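Local coordinates for protein endolysin (Clostridium phage phiCD27, PDB 3QAY) that probably cleaves the amide bond between N-acetylmuramic acid and L-alanine in clostridial peptidoglycan, as the zinc-dependent amidase domain of a phage lytic enzyme, at residues 23-28 and 145-150; 29-34 and 82-87; 94-99 and 118-123. One frame throughout, in Å; residues are numbered along the deposited sequence.

Contact 1: 23-28 and 145-150. With ZN (zinc ion), chain E.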
# COMPACT_ATOMS: atom_id res chain seq x y z
N GLY A 23 16.17 -2.70 0.72
CA GLY A 23 16.85 -3.54 1.70
C GLY A 23 17.06 -4.95 1.18
O GLY A 23 17.67 -5.13 0.12
N VAL A 24 16.55 -5.94 1.90
CA VAL A 24 16.58 -7.32 1.42
C VAL A 24 15.64 -7.50 0.21
O VAL A 24 15.80 -8.45 -0.56
CB VAL A 24 16.25 -8.33 2.54
CG1 VAL A 24 17.27 -8.20 3.67
CG2 VAL A 24 14.82 -8.14 3.06
N VAL A 25 14.70 -6.58 0.04
CA VAL A 25 13.90 -6.49 -1.18
C VAL A 25 13.69 -5.01 -1.51
O VAL A 25 13.67 -4.17 -0.61
CB VAL A 25 12.53 -7.20 -1.02
CG1 VAL A 25 11.68 -6.50 0.04
CG2 VAL A 25 11.80 -7.29 -2.37
N ASN A 26 13.56 -4.69 -2.80
CA ASN A 26 13.26 -3.32 -3.18
C ASN A 26 11.78 -3.06 -2.95
O ASN A 26 10.93 -3.84 -3.37
CB ASN A 26 13.64 -3.05 -4.64
CG ASN A 26 13.54 -1.58 -5.00
OD1 ASN A 26 14.48 -0.80 -4.76
ND2 ASN A 26 12.42 -1.20 -5.57
N GLU A 27 11.48 -1.95 -2.28
CA GLU A 27 10.11 -1.60 -1.93
C GLU A 27 9.25 -1.41 -3.17
O GLU A 27 8.19 -2.03 -3.29
CB GLU A 27 10.09 -0.34 -1.07
CG GLU A 27 8.72 0.29 -0.91
CD GLU A 27 8.74 1.54 -0.07
OE1 GLU A 27 9.83 2.05 0.28
OE2 GLU A 27 7.63 2.04 0.22
N TYR A 28 9.70 -0.56 -4.09
CA TYR A 28 8.94 -0.27 -5.30
C TYR A 28 8.63 -1.53 -6.10
O TYR A 28 7.47 -1.75 -6.49
CB TYR A 28 9.69 0.74 -6.18
CG TYR A 28 9.08 0.95 -7.55
CD1 TYR A 28 8.00 1.81 -7.73
CD2 TYR A 28 9.59 0.30 -8.66
CE1 TYR A 28 7.45 2.01 -8.99
CE2 TYR A 28 9.04 0.48 -9.92
CZ TYR A 28 7.98 1.34 -10.08
OH TYR A 28 7.44 1.53 -11.34
N GLU A 145 1.88 0.14 5.04
CA GLU A 145 3.27 -0.28 5.16
C GLU A 145 3.23 -1.75 5.60
O GLU A 145 3.21 -2.05 6.79
CB GLU A 145 3.99 0.58 6.20
CG GLU A 145 3.96 2.09 5.90
CD GLU A 145 5.28 2.64 5.39
OE1 GLU A 145 6.31 1.93 5.43
OE2 GLU A 145 5.31 3.81 4.97
N SER A 146 3.20 -2.65 4.61
CA SER A 146 2.90 -4.07 4.84
C SER A 146 3.89 -4.78 5.76
O SER A 146 3.48 -5.58 6.61
CB SER A 146 2.84 -4.83 3.50
OG SER A 146 1.72 -4.43 2.73
N PHE A 147 5.17 -4.52 5.54
CA PHE A 147 6.26 -5.07 6.35
C PHE A 147 7.55 -4.29 6.03
O PHE A 147 7.53 -3.43 5.15
CB PHE A 147 6.45 -6.57 6.10
CG PHE A 147 6.75 -6.92 4.66
CD1 PHE A 147 8.06 -6.90 4.18
CD2 PHE A 147 5.73 -7.28 3.79
CE1 PHE A 147 8.34 -7.22 2.86
CE2 PHE A 147 6.00 -7.61 2.47
CZ PHE A 147 7.30 -7.57 2.00
N PHE A 148 8.64 -4.60 6.73
CA PHE A 148 9.91 -3.89 6.53
C PHE A 148 10.74 -4.52 5.41
O PHE A 148 11.07 -5.71 5.45
CB PHE A 148 10.72 -3.82 7.83
CG PHE A 148 10.26 -2.75 8.78
CD1 PHE A 148 11.07 -1.66 9.07
CD2 PHE A 148 9.00 -2.81 9.36
CE1 PHE A 148 10.64 -0.66 9.94
CE2 PHE A 148 8.56 -1.81 10.22
CZ PHE A 148 9.39 -0.73 10.52
N CYS A 149 11.09 -3.72 4.41
CA CYS A 149 11.89 -4.21 3.29
C CYS A 149 13.37 -4.43 3.66
O CYS A 149 14.12 -4.99 2.87
CB CYS A 149 11.78 -3.26 2.10
SG CYS A 149 12.77 -1.77 2.28
N ASP A 150 13.77 -3.99 4.85
CA ASP A 150 15.15 -4.15 5.32
C ASP A 150 15.27 -5.14 6.49
O ASP A 150 16.29 -5.17 7.18
CB ASP A 150 15.75 -2.78 5.69
CG ASP A 150 15.02 -2.10 6.84
OD1 ASP A 150 13.90 -2.54 7.20
OD2 ASP A 150 15.56 -1.11 7.39
ZN ZN E . 7.44 4.02 0.87
O HOH W 1 7.45 6.35 1.54

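Contact 2: 29-34 and 82-87. With ZN (zinc ion), chain E.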
# COMPACT_ATOMS: atom_id res chain seq x y z
N GLN A 29 9.65 -2.35 -6.33
CA GLN A 29 9.50 -3.58 -7.12
C GLN A 29 8.52 -4.55 -6.44
O GLN A 29 7.66 -5.10 -7.12
CB GLN A 29 10.85 -4.27 -7.35
CG GLN A 29 11.85 -3.48 -8.21
CD GLN A 29 11.40 -3.25 -9.65
OE1 GLN A 29 10.60 -4.02 -10.20
NE2 GLN A 29 11.90 -2.19 -10.27
N TYR A 30 8.66 -4.76 -5.13
CA TYR A 30 7.72 -5.65 -4.41
C TYR A 30 6.28 -5.18 -4.61
O TYR A 30 5.41 -5.96 -5.01
CB TYR A 30 8.03 -5.73 -2.91
CG TYR A 30 7.08 -6.70 -2.21
CD1 TYR A 30 7.32 -8.06 -2.22
CD2 TYR A 30 5.92 -6.25 -1.59
CE1 TYR A 30 6.46 -8.95 -1.61
CE2 TYR A 30 5.04 -7.13 -0.97
CZ TYR A 30 5.32 -8.48 -0.99
OH TYR A 30 4.46 -9.37 -0.39
N ASN A 31 6.03 -3.90 -4.35
CA ASN A 31 4.68 -3.36 -4.43
C ASN A 31 4.14 -3.26 -5.86
O ASN A 31 2.94 -3.37 -6.08
CB ASN A 31 4.61 -2.00 -3.70
CG ASN A 31 4.71 -2.16 -2.18
OD1 ASN A 31 5.43 -1.41 -1.52
ND2 ASN A 31 4.00 -3.13 -1.64
N LYS A 32 5.03 -3.08 -6.84
CA LYS A 32 4.67 -3.21 -8.25
C LYS A 32 4.13 -4.62 -8.54
O LYS A 32 3.19 -4.79 -9.33
CB LYS A 32 5.87 -2.88 -9.14
CG LYS A 32 5.68 -3.12 -10.63
CD LYS A 32 6.93 -2.77 -11.43
CE LYS A 32 6.69 -2.92 -12.93
NZ LYS A 32 7.91 -2.56 -13.72
N SER A 33 4.72 -5.63 -7.90
CA SER A 33 4.27 -7.02 -8.03
C SER A 33 3.01 -7.32 -7.23
O SER A 33 2.13 -8.02 -7.72
CB SER A 33 5.39 -7.99 -7.62
OG SER A 33 6.42 -8.01 -8.58
N LEU A 34 2.92 -6.81 -6.01
CA LEU A 34 1.74 -7.02 -5.14
C LEU A 34 0.45 -6.37 -5.66
O LEU A 34 -0.63 -6.94 -5.57
CB LEU A 34 2.03 -6.48 -3.74
CG LEU A 34 0.88 -6.60 -2.72
CD1 LEU A 34 0.48 -8.05 -2.55
CD2 LEU A 34 1.29 -5.97 -1.39
N ILE A 82 -5.90 3.03 -1.68
CA ILE A 82 -4.87 2.34 -0.92
C ILE A 82 -3.54 2.61 -1.61
O ILE A 82 -3.43 2.39 -2.82
CB ILE A 82 -5.10 0.80 -0.91
CG1 ILE A 82 -6.40 0.45 -0.19
CG2 ILE A 82 -3.92 0.08 -0.25
CD1 ILE A 82 -6.91 -0.94 -0.53
N GLU A 83 -2.55 3.10 -0.87
CA GLU A 83 -1.20 3.19 -1.42
C GLU A 83 -0.29 2.20 -0.71
O GLU A 83 -0.25 2.15 0.52
CB GLU A 83 -0.60 4.59 -1.32
CG GLU A 83 0.75 4.70 -2.04
CD GLU A 83 1.16 6.12 -2.34
OE1 GLU A 83 1.91 6.70 -1.52
OE2 GLU A 83 0.71 6.68 -3.37
N LEU A 84 0.43 1.43 -1.51
CA LEU A 84 1.25 0.34 -1.02
C LEU A 84 2.68 0.81 -0.82
O LEU A 84 3.31 1.35 -1.75
CB LEU A 84 1.23 -0.82 -2.03
CG LEU A 84 -0.13 -1.48 -2.26
CD1 LEU A 84 -0.02 -2.60 -3.29
CD2 LEU A 84 -0.69 -2.00 -0.95
N HIS A 85 3.16 0.60 0.40
CA HIS A 85 4.54 0.85 0.78
C HIS A 85 5.11 -0.34 1.54
O HIS A 85 4.39 -1.26 1.95
CB HIS A 85 4.64 2.09 1.67
CG HIS A 85 4.44 3.38 0.93
ND1 HIS A 85 5.48 4.17 0.53
CD2 HIS A 85 3.31 4.00 0.52
CE1 HIS A 85 5.01 5.24 -0.10
NE2 HIS A 85 3.69 5.15 -0.12
N LEU A 86 6.43 -0.32 1.69
CA LEU A 86 7.13 -1.15 2.65
C LEU A 86 7.90 -0.19 3.54
O LEU A 86 8.29 0.91 3.11
CB LEU A 86 8.09 -2.14 1.97
CG LEU A 86 7.51 -3.30 1.16
CD1 LEU A 86 8.62 -4.23 0.69
CD2 LEU A 86 6.46 -4.09 1.94
N ASN A 87 8.10 -0.60 4.79
CA ASN A 87 8.75 0.23 5.79
C ASN A 87 10.25 -0.00 5.78
O ASN A 87 10.75 -0.89 5.08
CB ASN A 87 8.17 -0.09 7.18
CG ASN A 87 7.90 1.15 8.02
OD1 ASN A 87 8.67 2.11 7.99
ND2 ASN A 87 6.81 1.12 8.78
ZN ZN E . 7.44 4.02 0.87
O HOH W 2 2.61 -2.90 0.74
O HOH W 1 7.45 6.35 1.54

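Contact 3: 94-99 and 118-123. With PO4 (phosphate ion), chain H.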
# COMPACT_ATOMS: atom_id res chain seq x y z
N LYS A 94 10.42 -3.92 12.60
CA LYS A 94 9.66 -4.95 11.91
C LYS A 94 8.16 -4.77 12.12
O LYS A 94 7.74 -4.10 13.06
CB LYS A 94 10.09 -6.35 12.37
CG LYS A 94 9.75 -6.69 13.82
CD LYS A 94 10.14 -8.13 14.12
CE LYS A 94 10.03 -8.45 15.60
NZ LYS A 94 11.12 -7.79 16.36
N GLY A 95 7.38 -5.38 11.24
CA GLY A 95 5.93 -5.42 11.40
C GLY A 95 5.16 -4.56 10.43
O GLY A 95 5.73 -3.93 9.54
N SER A 96 3.84 -4.55 10.63
CA SER A 96 2.91 -3.89 9.74
C SER A 96 2.33 -2.66 10.41
O SER A 96 2.21 -2.60 11.64
CB SER A 96 1.78 -4.84 9.36
OG SER A 96 2.29 -6.03 8.82
N GLU A 97 1.91 -1.71 9.59
CA GLU A 97 1.50 -0.40 10.03
C GLU A 97 0.65 0.22 8.92
O GLU A 97 0.98 0.06 7.75
CB GLU A 97 2.78 0.38 10.27
CG GLU A 97 2.68 1.81 10.57
CD GLU A 97 4.04 2.34 10.95
OE1 GLU A 97 4.63 3.12 10.17
OE2 GLU A 97 4.54 1.93 12.01
N VAL A 98 -0.45 0.89 9.27
CA VAL A 98 -1.30 1.53 8.27
C VAL A 98 -1.56 3.00 8.66
O VAL A 98 -2.03 3.28 9.77
CB VAL A 98 -2.64 0.77 8.09
CG1 VAL A 98 -3.56 1.51 7.11
CG2 VAL A 98 -2.39 -0.67 7.62
N LEU A 99 -1.25 3.91 7.74
CA LEU A 99 -1.43 5.35 7.99
C LEU A 99 -2.77 5.81 7.42
O LEU A 99 -3.17 5.37 6.34
CB LEU A 99 -0.27 6.15 7.39
CG LEU A 99 1.13 5.62 7.72
CD1 LEU A 99 2.22 6.56 7.20
CD2 LEU A 99 1.28 5.40 9.22
N THR A 118 -1.78 -11.03 12.25
CA THR A 118 -1.80 -12.48 12.39
C THR A 118 -0.48 -13.14 11.97
O THR A 118 -0.21 -14.29 12.35
CB THR A 118 -2.95 -13.06 11.55
OG1 THR A 118 -3.32 -14.35 12.06
CG2 THR A 118 -2.54 -13.17 10.09
N VAL A 119 0.32 -12.43 11.18
CA VAL A 119 1.60 -12.92 10.67
C VAL A 119 2.79 -12.03 11.07
O VAL A 119 3.84 -12.53 11.47
CB VAL A 119 1.56 -13.02 9.14
CG1 VAL A 119 2.91 -13.44 8.58
CG2 VAL A 119 0.46 -14.00 8.71
N PHE A 120 2.60 -10.72 10.96
CA PHE A 120 3.61 -9.74 11.33
C PHE A 120 3.32 -9.13 12.70
O PHE A 120 2.24 -9.32 13.27
CB PHE A 120 3.64 -8.61 10.29
CG PHE A 120 3.90 -9.09 8.89
CD1 PHE A 120 5.20 -9.29 8.45
CD2 PHE A 120 2.85 -9.34 8.02
CE1 PHE A 120 5.44 -9.74 7.17
CE2 PHE A 120 3.09 -9.79 6.73
CZ PHE A 120 4.39 -9.99 6.30
N LYS A 121 4.28 -8.36 13.22
CA LYS A 121 4.03 -7.54 14.40
C LYS A 121 3.00 -6.46 14.04
O LYS A 121 3.19 -5.74 13.07
CB LYS A 121 5.32 -6.88 14.87
CG LYS A 121 5.15 -5.91 16.03
CD LYS A 121 6.44 -5.16 16.29
CE LYS A 121 6.37 -4.35 17.56
NZ LYS A 121 6.52 -5.21 18.78
N ASN A 122 1.93 -6.36 14.82
CA ASN A 122 0.94 -5.30 14.63
C ASN A 122 1.45 -4.01 15.28
O ASN A 122 1.33 -3.84 16.49
CB ASN A 122 -0.42 -5.69 15.21
CG ASN A 122 -1.52 -4.68 14.88
OD1 ASN A 122 -1.25 -3.55 14.46
ND2 ASN A 122 -2.77 -5.10 15.08
N ARG A 123 2.01 -3.12 14.47
CA ARG A 123 2.51 -1.83 14.96
C ARG A 123 1.38 -0.83 15.21
O ARG A 123 1.60 0.19 15.87
CB ARG A 123 3.53 -1.23 13.98
CG ARG A 123 4.76 -2.10 13.75
CD ARG A 123 5.57 -1.65 12.53
NE ARG A 123 6.18 -0.33 12.72
CZ ARG A 123 7.29 -0.08 13.40
NH1 ARG A 123 7.97 -1.06 13.99
NH2 ARG A 123 7.74 1.17 13.49
P PO4 H . 3.69 -7.45 19.88
O1 PO4 H . 4.97 -7.63 19.10
O2 PO4 H . 3.92 -7.82 21.33
O3 PO4 H . 3.19 -6.02 19.79
O4 PO4 H . 2.64 -8.37 19.30
O HOH W 3 7.07 3.40 11.22

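Contact 1: 23-28 and 145-150
G23 and D150 bring the two backbones together, their CA atoms 4.0 Å apart, where the loop entering helix 27-44 passes the turn that leaves strand 140-148. A single carbonyl does most of the joining. C149 O accepts from V25 N at 3.3 Å, in a bond that is nearly straight at the hydrogen (163°) and lies in the carbonyl plane. V24 N sits closer to C149 O, at 2.8 Å, but its hydrogen points well off the line (119°), which marks this second bond as weak. G23 adds a CA-H...O contact, its CA being 3.3 Å from C149 O; having no side chain, it can come in this far. Three consecutive residues thus bend around one acceptor.

The side chains extend the same joint. V24 CG2 lies against C149 O at 3.2 Å, giving the oxygen an apolar neighbour. V25 uses its CG1 branch, which packs on C149 CB at 3.8 Å. The same methyl reaches the rim of the F147 ring near its plane, 4.4 Å from CE1, and F147 in turn meets Y30 edge-to-face. D150 points away and uses OD2 to accept from S89 N.

N26 occupies the N-cap position of the helix, and E27 opens its first turn. With CG anti to the backbone N (chi1 167°) and the chain extended, E27 places OE2 2.1 Å from the zinc. That oxygen also accepts from L86 N, while OE1 accepts from A21 N, so both ends of the carboxylate are held. H10, H85 and a water also bind the metal, and this His-Glu-His set is the zinc site of the amidase family with the zinc-exopeptidase-like fold to which this domain belongs.

Contact 2: 29-34 and 82-87
L84 meets N31 and L34 where helix 29-34 lies on strand 82-87, the two axes approaching to 8.1 Å and running roughly antiparallel (142°). The amide of N31 lies obliquely across the leucine, its ND2 3.6 Å from L84 CB. Farther out, L84 CD1 touches L34 CD2 at 4.1 Å, the two side chains crossing at about a right angle; I6 of the neighbouring strand flanks L84 as well.

At H85 the helix meets backbone, since the H85 side chain leaves the backbone away from the helix. N31 OD1 rests 3.3 Å from H85 C, with its CG anti to N31's own carbonyl carbon (chi1 -71°). Water 2 connects the pair: it donates to H85 O at 2.7 Å and accepts a weak bond from N31 ND2. This is the layering of an alpha/beta fold, with the helix on one face of the mixed sheet and the zinc on the other. There H85 ND1 binds the metal at 2.0 Å, beside H10 and E27. NE2, at the far side of the ring, donates to E83 OE1 at 2.7 Å and nearly straight (167°); OE1 lies close to the ring plane and is met on its anti side, so this bond and the zinc together fix the ring's rotation. K69 and T7 hold the second oxygen, OE2, of E83.

L86 returns to the helix side, its CD1 3.9 Å from Y30 CB, while H163 meets the tyrosine ring.

Contact 3: 94-99 and 118-123
G95 passes K121 with the CA atoms only 4.1 Å apart, closer than strand partners normally stand. Its CA lies 3.2 Å from K121 O, an approach possible because G95 has no CB to strike that oxygen; its positive phi (109°) is likewise one that a side chain would hinder. Immediately after it begins the pairing of a beta-alpha-beta unit: strand 96-100, helix 103-116 and strand 122-127, the last forming an edge of the mixed sheet within this chain. The evidence for parallel pairing is the bonding of S96 to both neighbours of N122. S96 N donates to K121 O at 2.8 Å, and S96 O accepts from R123 N at 2.9 Å, both bonds nearly in line with the carbonyls they use.

R123 then reaches back over the strand it pairs with. Its aliphatic part lies against S96 O, and a bend at chi3 (66°) brings the guanidinium between two acceptors at its edge. NE makes a salt bridge with E97 OE2 at 2.9 Å; OE2 lies near the guanidinium plane, but the donor stands well above the carboxylate plane (46° out of it). NH1 donates to K94 O at 3.2 Å, also from above the plane of that carbonyl. Water 3 donates to E97 OE1 and accepts from R123 NH2, closing a bridge beside the salt bridge. K126 is a second cation on E97 OE2, so the carboxylate is probably kept ionised.

On the helix-covered side, S96 OG packs 3.3 Å from F120 CB while hydrogen-bonding to S146 O of the adjacent strand. F120 itself leads away to I166 of helix 152-175. K121 runs past K94 O and, bent at its last torsion, sets NZ 2.9 Å from O1 of a phosphate ion that probably came from the crystallisation liquor.

How the contacts relate
After strand 3-8 the chain enters contact 1 at 23-28 and, without a break, contact 2 at 29-34, the first leading into helix 27-44 and the second lying on it. Contact 2 closes first, at 82-87, tying that helix to the middle of the sheet. Contact 3 then opens at 94-99 and closes at 118-123 after the crossover through helix 103-116, joining an edge strand to its neighbour. Contact 1 closes last, at 145-150, so its long loop encloses the other two, which follow in series; none cross. Strand 140-148 lies between 80-87 and 96-100, with backbone bonds to both. Contacts 1 and 2 each supply a ligand to the same zinc, whereas contact 3 lies farther off.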